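Local structure of fructokinase (Xylella fastidiosa Temecula1, 3LJS) at residues 166-170 / 200-204; 230-236 / 258-262; 179-185 / 203-208; 8-12 / 134-139. The protein probably catalyses the ATP-dependent phosphorylation of fructose, as a carbohydrate kinase of the PfkB family. One frame throughout, in Å; residues are numbered along the deposited sequence.

Contact 1 (166-170 / 200-204); sequences DLNFR and ELDYL. With PO4 (phosphate ion), chain C.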
loop_
_atom_site.group_PDB
_atom_site.type_symbol
_atom_site.label_atom_id
_atom_site.label_comp_id
_atom_site.label_asym_id
_atom_site.label_seq_id
_atom_site.Cartn_x
_atom_site.Cartn_y
_atom_site.Cartn_z
ATOM N N ASP B 166 -25.285 4.008 -6.092
ATOM C CA ASP B 166 -24.972 2.669 -6.590
ATOM C C ASP B 166 -24.333 1.990 -5.379
ATOM O O ASP B 166 -23.208 2.320 -5.004
ATOM C CB ASP B 166 -23.975 2.750 -7.755
ATOM C CG ASP B 166 -23.646 1.384 -8.350
ATOM O OD1 ASP B 166 -22.832 1.334 -9.297
ATOM O OD2 ASP B 166 -24.193 0.362 -7.879
ATOM N N LEU B 167 -25.057 1.062 -4.763
ATOM C CA LEU B 167 -24.571 0.389 -3.560
ATOM C C LEU B 167 -23.102 0.015 -3.672
ATOM O O LEU B 167 -22.272 0.486 -2.886
ATOM C CB LEU B 167 -25.420 -0.851 -3.257
ATOM C CG LEU B 167 -25.582 -1.151 -1.762
ATOM C CD1 LEU B 167 -26.266 0.025 -1.087
ATOM C CD2 LEU B 167 -26.400 -2.414 -1.556
ATOM N N ASN B 168 -22.775 -0.831 -4.644
ATOM C CA ASN B 168 -21.390 -1.228 -4.847
ATOM C C ASN B 168 -20.810 -1.730 -3.519
ATOM O O ASN B 168 -19.695 -1.372 -3.130
ATOM C CB ASN B 168 -20.603 -0.018 -5.347
ATOM C CG ASN B 168 -19.404 -0.406 -6.167
ATOM O OD1 ASN B 168 -18.268 -0.392 -5.680
ATOM N ND2 ASN B 168 -19.643 -0.767 -7.423
ATOM N N PHE B 169 -21.581 -2.568 -2.835
ATOM C CA PHE B 169 -21.193 -3.109 -1.537
ATOM C C PHE B 169 -19.991 -4.056 -1.581
ATOM O O PHE B 169 -20.012 -5.081 -2.258
ATOM C CB PHE B 169 -22.401 -3.812 -0.909
ATOM C CG PHE B 169 -22.203 -4.222 0.522
ATOM C CD1 PHE B 169 -21.506 -3.407 1.408
ATOM C CD2 PHE B 169 -22.747 -5.415 0.994
ATOM C CE1 PHE B 169 -21.352 -3.776 2.749
ATOM C CE2 PHE B 169 -22.601 -5.795 2.331
ATOM C CZ PHE B 169 -21.903 -4.975 3.210
ATOM N N ARG B 170 -18.945 -3.693 -0.843
ATOM C CA ARG B 170 -17.726 -4.491 -0.767
ATOM C C ARG B 170 -17.418 -4.737 0.712
ATOM O O ARG B 170 -16.693 -3.965 1.346
ATOM C CB ARG B 170 -16.574 -3.741 -1.434
ATOM C CG ARG B 170 -16.817 -3.434 -2.908
ATOM C CD ARG B 170 -16.821 -4.700 -3.752
ATOM N NE ARG B 170 -17.024 -4.414 -5.171
ATOM C CZ ARG B 170 -18.209 -4.220 -5.743
ATOM N NH1 ARG B 170 -19.321 -4.286 -5.021
ATOM N NH2 ARG B 170 -18.283 -3.958 -7.043
ATOM N N GLU B 200 -26.913 -8.055 -3.620
ATOM C CA GLU B 200 -27.169 -7.010 -2.637
ATOM C C GLU B 200 -28.655 -6.964 -2.286
ATOM O O GLU B 200 -29.023 -6.688 -1.143
ATOM C CB GLU B 200 -26.684 -5.658 -3.168
ATOM C CG GLU B 200 -25.178 -5.632 -3.423
ATOM C CD GLU B 200 -24.725 -4.405 -4.190
ATOM O OE1 GLU B 200 -25.560 -3.799 -4.888
ATOM O OE2 GLU B 200 -23.530 -4.055 -4.110
ATOM N N LEU B 201 -29.505 -7.254 -3.266
ATOM C CA LEU B 201 -30.944 -7.265 -3.034
ATOM C C LEU B 201 -31.255 -8.402 -2.052
ATOM O O LEU B 201 -32.074 -8.247 -1.146
ATOM C CB LEU B 201 -31.688 -7.475 -4.357
ATOM C CG LEU B 201 -33.218 -7.566 -4.336
ATOM C CD1 LEU B 201 -33.811 -6.361 -3.620
ATOM C CD2 LEU B 201 -33.739 -7.650 -5.769
ATOM N N ASP B 202 -30.580 -9.536 -2.229
ATOM C CA ASP B 202 -30.778 -10.681 -1.347
ATOM C C ASP B 202 -30.278 -10.337 0.049
ATOM O O ASP B 202 -30.934 -10.637 1.047
ATOM C CB ASP B 202 -30.033 -11.909 -1.882
ATOM C CG ASP B 202 -30.596 -12.402 -3.201
ATOM O OD1 ASP B 202 -31.838 -12.419 -3.343
ATOM O OD2 ASP B 202 -29.801 -12.783 -4.092
ATOM N N TYR B 203 -29.112 -9.703 0.110
ATOM C CA TYR B 203 -28.523 -9.293 1.380
ATOM C C TYR B 203 -29.508 -8.410 2.137
ATOM O O TYR B 203 -29.788 -8.636 3.314
ATOM C CB TYR B 203 -27.228 -8.511 1.131
ATOM C CG TYR B 203 -26.716 -7.773 2.350
ATOM C CD1 TYR B 203 -25.997 -8.435 3.345
ATOM C CD2 TYR B 203 -26.982 -6.416 2.525
ATOM C CE1 TYR B 203 -25.559 -7.762 4.486
ATOM C CE2 TYR B 203 -26.553 -5.734 3.660
ATOM C CZ TYR B 203 -25.844 -6.412 4.635
ATOM O OH TYR B 203 -25.433 -5.740 5.761
ATOM N N LEU B 204 -30.031 -7.398 1.449
ATOM C CA LEU B 204 -30.978 -6.473 2.058
ATOM C C LEU B 204 -32.255 -7.174 2.509
ATOM O O LEU B 204 -32.817 -6.845 3.557
ATOM C CB LEU B 204 -31.309 -5.344 1.073
ATOM C CG LEU B 204 -30.124 -4.421 0.768
ATOM C CD1 LEU B 204 -30.432 -3.527 -0.420
ATOM C CD2 LEU B 204 -29.810 -3.592 2.010
HETATM P P PO4 C . -16.208 -1.202 -9.196
HETATM O O1 PO4 C . -15.915 -2.152 -10.300
HETATM O O2 PO4 C . -17.623 -0.760 -9.285
HETATM O O3 PO4 C . -15.981 -1.876 -7.890
HETATM O O4 PO4 C . -15.312 -0.022 -9.308
HETATM O O HOH W 1 -24.661 -2.059 -6.484
HETATM O O HOH W 2 -22.237 -6.322 -3.200
HETATM O O HOH W 3 -22.222 -4.243 -6.766
#
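Glu200 reaches out of helix 198-207 to the loop at Leu167 and Phe169, where strand 162-166 of this ribokinase-like alpha/beta fold runs out. It is a worked example of a helix carboxylate pinning the backbone of a loop. At the start of the side chain, CB packs on the Leu167 methyl CD2 at 3.6 Å, and CG continues past the same methyl. CD then rests against both CB and CD2 of Leu167, with Leu167 CB 3.7 Å away, the two side chains sliding past each other in opposite directions. The chain stays extended beyond CG (chi2 169°), which carries the carboxylate out to the loop, where its two oxygens have different partners. OE1 turns to Leu167 CB and accepts a bond from Ser197 N. OE2 takes the backbone N-H of Phe169 at 2.8 Å (N-H...O 151°), on the anti side of the carboxylate and somewhat out of its plane, and two waters donate to the same oxygen.

Beside this grip, Phe169 CE2 stands over the centre of the Tyr203 ring, 4.0 Å from Tyr203 CZ, the ring planes inclined at 44°. Arg170, an ATP-binding residue, has NH1 4.3 Å from Glu200 OE2, too far for a salt bridge but close enough that the charges probably steady one another. Arg170 NH1 also donates to Phe169 O at 3.0 Å, from above the carbonyl plane. On the pocket side a phosphate ion, probably from the crystallisation liquor, receives a weak bond from Arg170 NH2 and a firmer one from Asn168, whose ND2 lies 2.7 Å from phosphate O2.

Contact 2 (230-236 / 258-262); sequences TDAAGPV and NAAGD
Where Ala233 meets Asn258, the flat groups are a peptide carbonyl and a side-chain amide, and neither is stacked face to face: Ala233 O approaches Asn258 CB at an unusually short and doubtful 3.0 Å, next to the unmodelled residues 255-257, while the amide ND2 of Asn258 is farther from that oxygen. The methyl of Ala259 also packs against carbonyl oxygens, its CB lying 3.5 Å from Asp231 O and a little farther from Ala232 O. The segments meet through van der Waals contact, with no hydrogen bond between them.

The apolar part is built on the methyl of Ala260. Its CB sits 3.6 Å from Thr230 CG2 and 3.8 Å from Val236 CG2. In Thr230, OG1 lies between the backbone N and the carbonyl carbon (chi1 59°), which leaves CG2 anti to the carbonyl carbon and facing Ala260, and lets OG1 make a weak bond to Leu196 O.

Thr230, Asp231 and Gly261 bind ATP, and the segment ending Ala-Ala-Gly-Asp is consistent with the Gly-Ala-Gly-Asp-type anion hole of PfkB kinases. Thr230 closes strand 226-230 and touches Lys195 of the adjoining strand 193-197, whose NZ bonds to Ala260 O, while Gly261 is the N-cap of helix 262-275.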
loop_
_atom_site.group_PDB
_atom_site.type_symbol
_atom_site.label_atom_id
_atom_site.label_comp_id
_atom_site.label_asym_id
_atom_site.label_seq_id
_atom_site.Cartn_x
_atom_site.Cartn_y
_atom_site.Cartn_z
ATOM N N THR B 230 -29.106 -5.390 -11.021
ATOM C CA THR B 230 -28.253 -6.090 -11.975
ATOM C C THR B 230 -28.097 -7.568 -11.625
ATOM O O THR B 230 -28.088 -7.954 -10.453
ATOM C CB THR B 230 -26.841 -5.459 -12.046
ATOM O OG1 THR B 230 -26.226 -5.499 -10.750
ATOM C CG2 THR B 230 -26.928 -4.013 -12.512
ATOM N N ASP B 231 -27.986 -8.392 -12.658
ATOM C CA ASP B 231 -27.814 -9.828 -12.494
ATOM C C ASP B 231 -26.384 -10.161 -12.889
ATOM O O ASP B 231 -25.831 -9.553 -13.811
ATOM C CB ASP B 231 -28.791 -10.589 -13.400
ATOM C CG ASP B 231 -30.076 -10.986 -12.684
ATOM O OD1 ASP B 231 -30.601 -10.184 -11.881
ATOM O OD2 ASP B 231 -30.572 -12.105 -12.937
ATOM N N ALA B 232 -25.783 -11.116 -12.184
ATOM C CA ALA B 232 -24.415 -11.534 -12.472
ATOM C C ALA B 232 -24.298 -11.803 -13.965
ATOM O O ALA B 232 -23.322 -11.411 -14.605
ATOM C CB ALA B 232 -24.074 -12.790 -11.682
ATOM N N ALA B 233 -25.308 -12.475 -14.513
ATOM C CA ALA B 233 -25.335 -12.775 -15.936
ATOM C C ALA B 233 -25.265 -11.451 -16.692
ATOM O O ALA B 233 -24.180 -11.009 -17.071
ATOM C CB ALA B 233 -26.616 -13.523 -16.292
ATOM N N GLY B 234 -26.413 -10.809 -16.895
ATOM C CA GLY B 234 -26.412 -9.542 -17.605
ATOM C C GLY B 234 -27.719 -8.773 -17.733
ATOM O O GLY B 234 -27.675 -7.550 -17.865
ATOM N N PRO B 235 -28.893 -9.433 -17.709
ATOM C CA PRO B 235 -30.173 -8.718 -17.837
ATOM C C PRO B 235 -30.492 -7.789 -16.663
ATOM O O PRO B 235 -30.693 -8.251 -15.542
ATOM C CB PRO B 235 -31.193 -9.852 -17.949
ATOM C CG PRO B 235 -30.395 -10.977 -18.527
ATOM C CD PRO B 235 -29.112 -10.887 -17.750
ATOM N N VAL B 236 -30.547 -6.486 -16.918
ATOM C CA VAL B 236 -30.847 -5.532 -15.856
ATOM C C VAL B 236 -32.346 -5.255 -15.767
ATOM O O VAL B 236 -33.004 -5.003 -16.777
ATOM C CB VAL B 236 -30.099 -4.197 -16.074
ATOM C CG1 VAL B 236 -30.479 -3.199 -14.992
ATOM C CG2 VAL B 236 -28.595 -4.443 -16.059
ATOM N N ASN B 258 -19.946 -8.779 -17.210
ATOM C CA ASN B 258 -21.139 -8.610 -18.034
ATOM C C ASN B 258 -22.188 -7.833 -17.252
ATOM O O ASN B 258 -23.028 -7.141 -17.831
ATOM C CB ASN B 258 -21.712 -9.971 -18.425
ATOM C CG ASN B 258 -20.633 -11.002 -18.692
ATOM O OD1 ASN B 258 -19.717 -10.771 -19.482
ATOM N ND2 ASN B 258 -20.740 -12.151 -18.032
ATOM N N ALA B 259 -22.138 -7.967 -15.930
ATOM C CA ALA B 259 -23.068 -7.272 -15.051
ATOM C C ALA B 259 -22.799 -5.771 -15.161
ATOM O O ALA B 259 -21.645 -5.339 -15.139
ATOM C CB ALA B 259 -22.877 -7.741 -13.608
ATOM N N ALA B 260 -23.866 -4.987 -15.284
ATOM C CA ALA B 260 -23.756 -3.534 -15.412
ATOM C C ALA B 260 -22.965 -2.899 -14.268
ATOM O O ALA B 260 -23.338 -3.019 -13.099
ATOM C CB ALA B 260 -25.143 -2.926 -15.483
ATOM N N GLY B 261 -21.880 -2.208 -14.615
ATOM C CA GLY B 261 -21.049 -1.576 -13.607
ATOM C C GLY B 261 -20.981 -0.061 -13.667
ATOM O O GLY B 261 -21.958 0.608 -14.015
ATOM N N ASP B 262 -19.815 0.486 -13.342
ATOM C CA ASP B 262 -19.645 1.930 -13.332
ATOM C C ASP B 262 -19.820 2.619 -14.678
ATOM O O ASP B 262 -20.281 3.757 -14.724
ATOM C CB ASP B 262 -18.289 2.299 -12.735
ATOM C CG ASP B 262 -18.092 1.717 -11.345
ATOM O OD1 ASP B 262 -19.084 1.622 -10.583
ATOM O OD2 ASP B 262 -16.948 1.365 -11.016
#

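Contact 3 (179-185 / 203-208); sequences NPASRLW and YLANTL
Trp185 and Leu204 lie alongside each other, pointing in opposite directions, so that the methyl CD2 of Leu204 comes over one face of the indole. This is a CH-pi contact, with CD2 4.2 Å from the centroid of the five-membered ring of Trp185. At the indole edge the partner is polar: Trp185 NE1 donates to Thr207 OG1 at 3.1 Å (163°), nearly in the ring plane. Thr207 holds OG1 between its backbone N and carbonyl carbon (chi1 74°), from where the hydroxyl gives its own proton to Leu204 O at 2.7 Å and can accept the indole N-H. Leu208 adds CD1, 3.6 Å from Trp185 CZ2 and oblique to the ring.

The pair illustrates steep helix packing in the ribokinase-like fold of the PfkB family: the short segments of helices 181-189 and 198-207 cross at -113°, their axes 11.3 Å apart, and side chains bridge the gap.

Tyr203 works the other end. Leu184 crosses it at about a right angle, CD1 reaching Tyr203 CE2 at 3.8 Å, while Thr207 CG2 lies over the rim of the ring face opposite Phe169. The phenol OH is 3.5 Å from Pro180 CG, beside the start of helix 181-189, where Asn179 OD1 caps Ala181 N.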
loop_
_atom_site.group_PDB
_atom_site.type_symbol
_atom_site.label_atom_id
_atom_site.label_comp_id
_atom_site.label_asym_id
_atom_site.label_seq_id
_atom_site.Cartn_x
_atom_site.Cartn_y
_atom_site.Cartn_z
ATOM N N ASN B 179 -21.958 -4.221 11.640
ATOM C CA ASN B 179 -23.076 -4.450 10.728
ATOM C C ASN B 179 -23.323 -3.198 9.888
ATOM O O ASN B 179 -23.785 -2.182 10.398
ATOM C CB ASN B 179 -24.348 -4.782 11.510
ATOM C CG ASN B 179 -25.452 -5.324 10.619
ATOM O OD1 ASN B 179 -25.566 -4.948 9.453
ATOM N ND2 ASN B 179 -26.279 -6.206 11.169
ATOM N N PRO B 180 -23.016 -3.263 8.585
ATOM C CA PRO B 180 -23.203 -2.131 7.669
ATOM C C PRO B 180 -24.649 -1.844 7.260
ATOM O O PRO B 180 -24.940 -0.789 6.688
ATOM C CB PRO B 180 -22.334 -2.514 6.475
ATOM C CG PRO B 180 -22.436 -4.005 6.459
ATOM C CD PRO B 180 -22.302 -4.368 7.919
ATOM N N ALA B 181 -25.550 -2.774 7.564
ATOM C CA ALA B 181 -26.959 -2.633 7.204
ATOM C C ALA B 181 -27.539 -1.243 7.460
ATOM O O ALA B 181 -28.164 -0.648 6.581
ATOM C CB ALA B 181 -27.791 -3.684 7.942
ATOM N N SER B 182 -27.332 -0.734 8.667
ATOM C CA SER B 182 -27.844 0.573 9.058
ATOM C C SER B 182 -27.479 1.712 8.099
ATOM O O SER B 182 -28.346 2.476 7.668
ATOM C CB SER B 182 -27.351 0.912 10.463
ATOM O OG SER B 182 -27.889 2.147 10.888
ATOM N N ARG B 183 -26.198 1.833 7.773
ATOM C CA ARG B 183 -25.751 2.892 6.873
ATOM C C ARG B 183 -26.255 2.689 5.452
ATOM O O ARG B 183 -26.647 3.646 4.783
ATOM C CB ARG B 183 -24.228 2.976 6.869
ATOM C CG ARG B 183 -23.657 3.513 8.160
ATOM C CD ARG B 183 -22.162 3.355 8.174
ATOM N NE ARG B 183 -21.619 3.625 9.498
ATOM C CZ ARG B 183 -20.406 3.262 9.889
ATOM N NH1 ARG B 183 -19.606 2.612 9.053
ATOM N NH2 ARG B 183 -20.000 3.537 11.124
ATOM N N LEU B 184 -26.246 1.445 4.992
ATOM C CA LEU B 184 -26.715 1.148 3.651
ATOM C C LEU B 184 -28.174 1.571 3.500
ATOM O O LEU B 184 -28.531 2.222 2.521
ATOM C CB LEU B 184 -26.554 -0.345 3.344
ATOM C CG LEU B 184 -25.103 -0.844 3.377
ATOM C CD1 LEU B 184 -25.053 -2.337 3.069
ATOM C CD2 LEU B 184 -24.272 -0.061 2.365
ATOM N N TRP B 185 -29.018 1.214 4.467
ATOM C CA TRP B 185 -30.430 1.593 4.396
ATOM C C TRP B 185 -30.606 3.106 4.448
ATOM O O TRP B 185 -31.483 3.651 3.784
ATOM C CB TRP B 185 -31.241 0.949 5.529
ATOM C CG TRP B 185 -31.668 -0.465 5.248
ATOM C CD1 TRP B 185 -31.272 -1.592 5.915
ATOM C CD2 TRP B 185 -32.566 -0.901 4.220
ATOM N NE1 TRP B 185 -31.868 -2.703 5.365
ATOM C CE2 TRP B 185 -32.667 -2.309 4.325
ATOM C CE3 TRP B 185 -33.295 -0.242 3.222
ATOM C CZ2 TRP B 185 -33.470 -3.068 3.467
ATOM C CZ3 TRP B 185 -34.095 -0.999 2.367
ATOM C CH2 TRP B 185 -34.174 -2.399 2.498
ATOM N N TYR B 203 -29.112 -9.703 0.110
ATOM C CA TYR B 203 -28.523 -9.293 1.380
ATOM C C TYR B 203 -29.508 -8.410 2.137
ATOM O O TYR B 203 -29.788 -8.636 3.314
ATOM C CB TYR B 203 -27.228 -8.511 1.131
ATOM C CG TYR B 203 -26.716 -7.773 2.350
ATOM C CD1 TYR B 203 -25.997 -8.435 3.345
ATOM C CD2 TYR B 203 -26.982 -6.416 2.525
ATOM C CE1 TYR B 203 -25.559 -7.762 4.486
ATOM C CE2 TYR B 203 -26.553 -5.734 3.660
ATOM C CZ TYR B 203 -25.844 -6.412 4.635
ATOM O OH TYR B 203 -25.433 -5.740 5.761
ATOM N N LEU B 204 -30.031 -7.398 1.449
ATOM C CA LEU B 204 -30.978 -6.473 2.058
ATOM C C LEU B 204 -32.255 -7.174 2.509
ATOM O O LEU B 204 -32.817 -6.845 3.557
ATOM C CB LEU B 204 -31.309 -5.344 1.073
ATOM C CG LEU B 204 -30.124 -4.421 0.768
ATOM C CD1 LEU B 204 -30.432 -3.527 -0.420
ATOM C CD2 LEU B 204 -29.810 -3.592 2.010
ATOM N N ALA B 205 -32.711 -8.139 1.718
ATOM C CA ALA B 205 -33.920 -8.881 2.060
ATOM C C ALA B 205 -33.674 -9.644 3.357
ATOM O O ALA B 205 -34.542 -9.708 4.230
ATOM C CB ALA B 205 -34.281 -9.846 0.938
ATOM N N ASN B 206 -32.480 -10.213 3.480
ATOM C CA ASN B 206 -32.122 -10.967 4.670
ATOM C C ASN B 206 -32.123 -10.077 5.908
ATOM O O ASN B 206 -32.576 -10.495 6.971
ATOM C CB ASN B 206 -30.745 -11.623 4.498
ATOM C CG ASN B 206 -30.739 -12.695 3.420
ATOM O OD1 ASN B 206 -31.604 -13.575 3.399
ATOM N ND2 ASN B 206 -29.756 -12.634 2.524
ATOM N N THR B 207 -31.630 -8.849 5.776
ATOM C CA THR B 207 -31.596 -7.941 6.917
ATOM C C THR B 207 -33.009 -7.592 7.361
ATOM O O THR B 207 -33.213 -7.065 8.454
ATOM C CB THR B 207 -30.864 -6.622 6.594
ATOM O OG1 THR B 207 -31.698 -5.803 5.764
ATOM C CG2 THR B 207 -29.547 -6.899 5.888
ATOM N N LEU B 208 -33.983 -7.879 6.507
ATOM C CA LEU B 208 -35.377 -7.595 6.823
ATOM C C LEU B 208 -36.114 -8.887 7.154
ATOM O O LEU B 208 -37.286 -8.861 7.529
ATOM C CB LEU B 208 -36.074 -6.925 5.635
ATOM C CG LEU B 208 -35.604 -5.550 5.151
ATOM C CD1 LEU B 208 -36.428 -5.143 3.936
ATOM C CD2 LEU B 208 -35.755 -4.523 6.264
#

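Contact 4 (8-12 / 134-139); sequences LCFGE and HACSNS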
loop_
_atom_site.group_PDB
_atom_site.type_symbol
_atom_site.label_atom_id
_atom_site.label_comp_id
_atom_site.label_asym_id
_atom_site.label_seq_id
_atom_site.Cartn_x
_atom_site.Cartn_y
_atom_site.Cartn_z
ATOM N N LEU B 8 -22.038 15.395 -10.392
ATOM C CA LEU B 8 -21.080 15.419 -9.309
ATOM C C LEU B 8 -20.896 14.009 -8.758
ATOM O O LEU B 8 -21.825 13.418 -8.214
ATOM C CB LEU B 8 -21.601 16.404 -8.259
ATOM C CG LEU B 8 -21.137 16.485 -6.815
ATOM C CD1 LEU B 8 -19.746 15.947 -6.662
ATOM C CD2 LEU B 8 -21.248 17.944 -6.365
ATOM N N CYS B 9 -19.700 13.461 -8.945
ATOM C CA CYS B 9 -19.383 12.114 -8.468
ATOM C C CYS B 9 -18.562 12.246 -7.200
ATOM O O CYS B 9 -17.475 12.817 -7.215
ATOM C CB CYS B 9 -18.591 11.349 -9.528
ATOM S SG CYS B 9 -19.541 11.011 -11.030
ATOM N N PHE B 10 -19.077 11.704 -6.104
ATOM C CA PHE B 10 -18.393 11.825 -4.827
ATOM C C PHE B 10 -17.886 10.530 -4.210
ATOM O O PHE B 10 -18.538 9.495 -4.282
ATOM C CB PHE B 10 -19.324 12.505 -3.818
ATOM C CG PHE B 10 -18.772 12.537 -2.423
ATOM C CD1 PHE B 10 -17.848 13.507 -2.050
ATOM C CD2 PHE B 10 -19.133 11.562 -1.496
ATOM C CE1 PHE B 10 -17.289 13.503 -0.770
ATOM C CE2 PHE B 10 -18.579 11.550 -0.216
ATOM C CZ PHE B 10 -17.657 12.521 0.144
ATOM N N GLY B 11 -16.722 10.599 -3.576
ATOM C CA GLY B 11 -16.212 9.416 -2.919
ATOM C C GLY B 11 -14.739 9.122 -3.060
ATOM O O GLY B 11 -13.884 9.998 -2.938
ATOM N N GLU B 12 -14.441 7.860 -3.336
ATOM C CA GLU B 12 -13.065 7.453 -3.451
ATOM C C GLU B 12 -12.552 7.267 -4.863
ATOM O O GLU B 12 -13.260 6.794 -5.756
ATOM C CB GLU B 12 -12.829 6.161 -2.655
ATOM C CG GLU B 12 -13.198 4.865 -3.380
ATOM C CD GLU B 12 -14.702 4.646 -3.532
ATOM O OE1 GLU B 12 -15.494 5.528 -3.123
ATOM O OE2 GLU B 12 -15.094 3.580 -4.067
ATOM N N HIS B 134 -23.728 11.692 -7.419
ATOM C CA HIS B 134 -23.607 10.238 -7.380
ATOM C C HIS B 134 -22.624 9.761 -6.325
ATOM O O HIS B 134 -21.524 10.295 -6.215
ATOM C CB HIS B 134 -23.173 9.695 -8.749
ATOM C CG HIS B 134 -23.087 8.199 -8.795
ATOM N ND1 HIS B 134 -21.890 7.515 -8.709
ATOM C CD2 HIS B 134 -24.055 7.258 -8.850
ATOM C CE1 HIS B 134 -22.130 6.215 -8.707
ATOM N NE2 HIS B 134 -23.435 6.031 -8.791
ATOM N N ALA B 135 -23.025 8.749 -5.560
ATOM C CA ALA B 135 -22.173 8.191 -4.510
ATOM C C ALA B 135 -22.321 6.672 -4.438
ATOM O O ALA B 135 -23.251 6.106 -5.011
ATOM C CB ALA B 135 -22.526 8.813 -3.161
ATOM N N CYS B 136 -21.392 6.027 -3.733
ATOM C CA CYS B 136 -21.382 4.574 -3.558
ATOM C C CYS B 136 -21.175 4.276 -2.072
ATOM O O CYS B 136 -20.852 5.182 -1.312
ATOM C CB CYS B 136 -20.258 3.958 -4.396
ATOM S SG CYS B 136 -20.514 4.173 -6.195
ATOM N N SER B 137 -21.350 3.024 -1.651
ATOM C CA SER B 137 -21.212 2.701 -0.227
ATOM C C SER B 137 -19.789 2.663 0.327
ATOM O O SER B 137 -19.602 2.612 1.545
ATOM C CB SER B 137 -21.914 1.373 0.099
ATOM O OG SER B 137 -21.200 0.269 -0.429
ATOM N N ASN B 138 -18.782 2.696 -0.539
ATOM C CA ASN B 138 -17.409 2.657 -0.047
ATOM C C ASN B 138 -17.056 3.886 0.773
ATOM O O ASN B 138 -16.168 3.833 1.626
ATOM C CB ASN B 138 -16.431 2.480 -1.206
ATOM C CG ASN B 138 -16.601 1.141 -1.886
ATOM O OD1 ASN B 138 -16.661 0.103 -1.221
ATOM N ND2 ASN B 138 -16.694 1.152 -3.216
ATOM N N SER B 139 -17.759 4.987 0.535
ATOM C CA SER B 139 -17.513 6.205 1.303
ATOM C C SER B 139 -18.395 6.203 2.557
ATOM O O SER B 139 -18.742 7.257 3.092
ATOM C CB SER B 139 -17.791 7.453 0.454
ATOM O OG SER B 139 -19.143 7.510 0.039
HETATM O O HOH W 4 -19.248 7.424 -2.688
#
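Leu8, Phe10 and His134 tie two neighbouring parallel strands at the heart of the central sheet: His134 N donates to Leu8 O at 2.7 Å and Phe10 N to His134 O at 2.8 Å, bracketing Cys9, which is paired with His134. Here the pairing ends at the C-terminal ends of the strands, where water and side chains make the links.

Cys9 and His134 emerge on one sheet face, toward Val42 of helix 38-49. Phe10 leaves on the other, with its ring swung anti to the backbone N (chi1 173°); CE2 comes 4.1 Å from Ser139 OG, and the ring packs on Val148 and Thr149 of helix 143-158. Beyond the pairing the strands separate and one water fills the place of a direct bond. It donates to Phe10 O, accepts from Cys136 N, and lies 2.7 Å from Ser139 OG. Gly11, whose backbone angles call for glycine, packs its CA 4.2 Å from Ser139 CB.

Glu12 folds back. CG is wedged between its backbone N and carbonyl carbon (chi1 83°) and the chain bends again at chi2, so the carboxylate turns onto Asn138. There OE2 receives Asn138 ND2 at 3.0 Å from above the carboxylate plane, and OE2 is also 3.3 Å from Asn138 CB. The amide and carboxylate planes stand nearly perpendicular, and the N-H...O angle of 136° makes the bond bent.

Asn138 ND2 also makes a weak bond to Asn168 OD1. A buried carboxylate thus gains a neutral donor, and the shared amide probably helps fix the loop beside ATP-binding Arg170 without bringing in a countercharge of its own.

In the fold
Contacts 1 and 3 are neighbours, 8 Å between centres, because both use helix 198-207 and share Tyr203 and Leu204; Phe169 CZ reaches Pro180 CG at 3.4 Å to join them. Contact 4 adjoins contact 1 through the sheet, Asp166 N lying 3.1 Å from Ala135 O, and just beyond it through Leu167 O and Ser137 OG; it touches contact 3 where Leu184 CD2 packs on Ser137 CB. Contact 2 meets contact 1 through Asp262. The ATP-binding residues Arg170, Thr230, Asp231 and Gly261 fall in contacts 1 and 2, whose centres are 13 Å apart. Contact 3 holds none of them; the side chain of its Leu184 is about 9 Å from that of Arg170. The phosphate is bonded by Asn168 of contact 1, with the side chain of Asn138 about 6 Å from it.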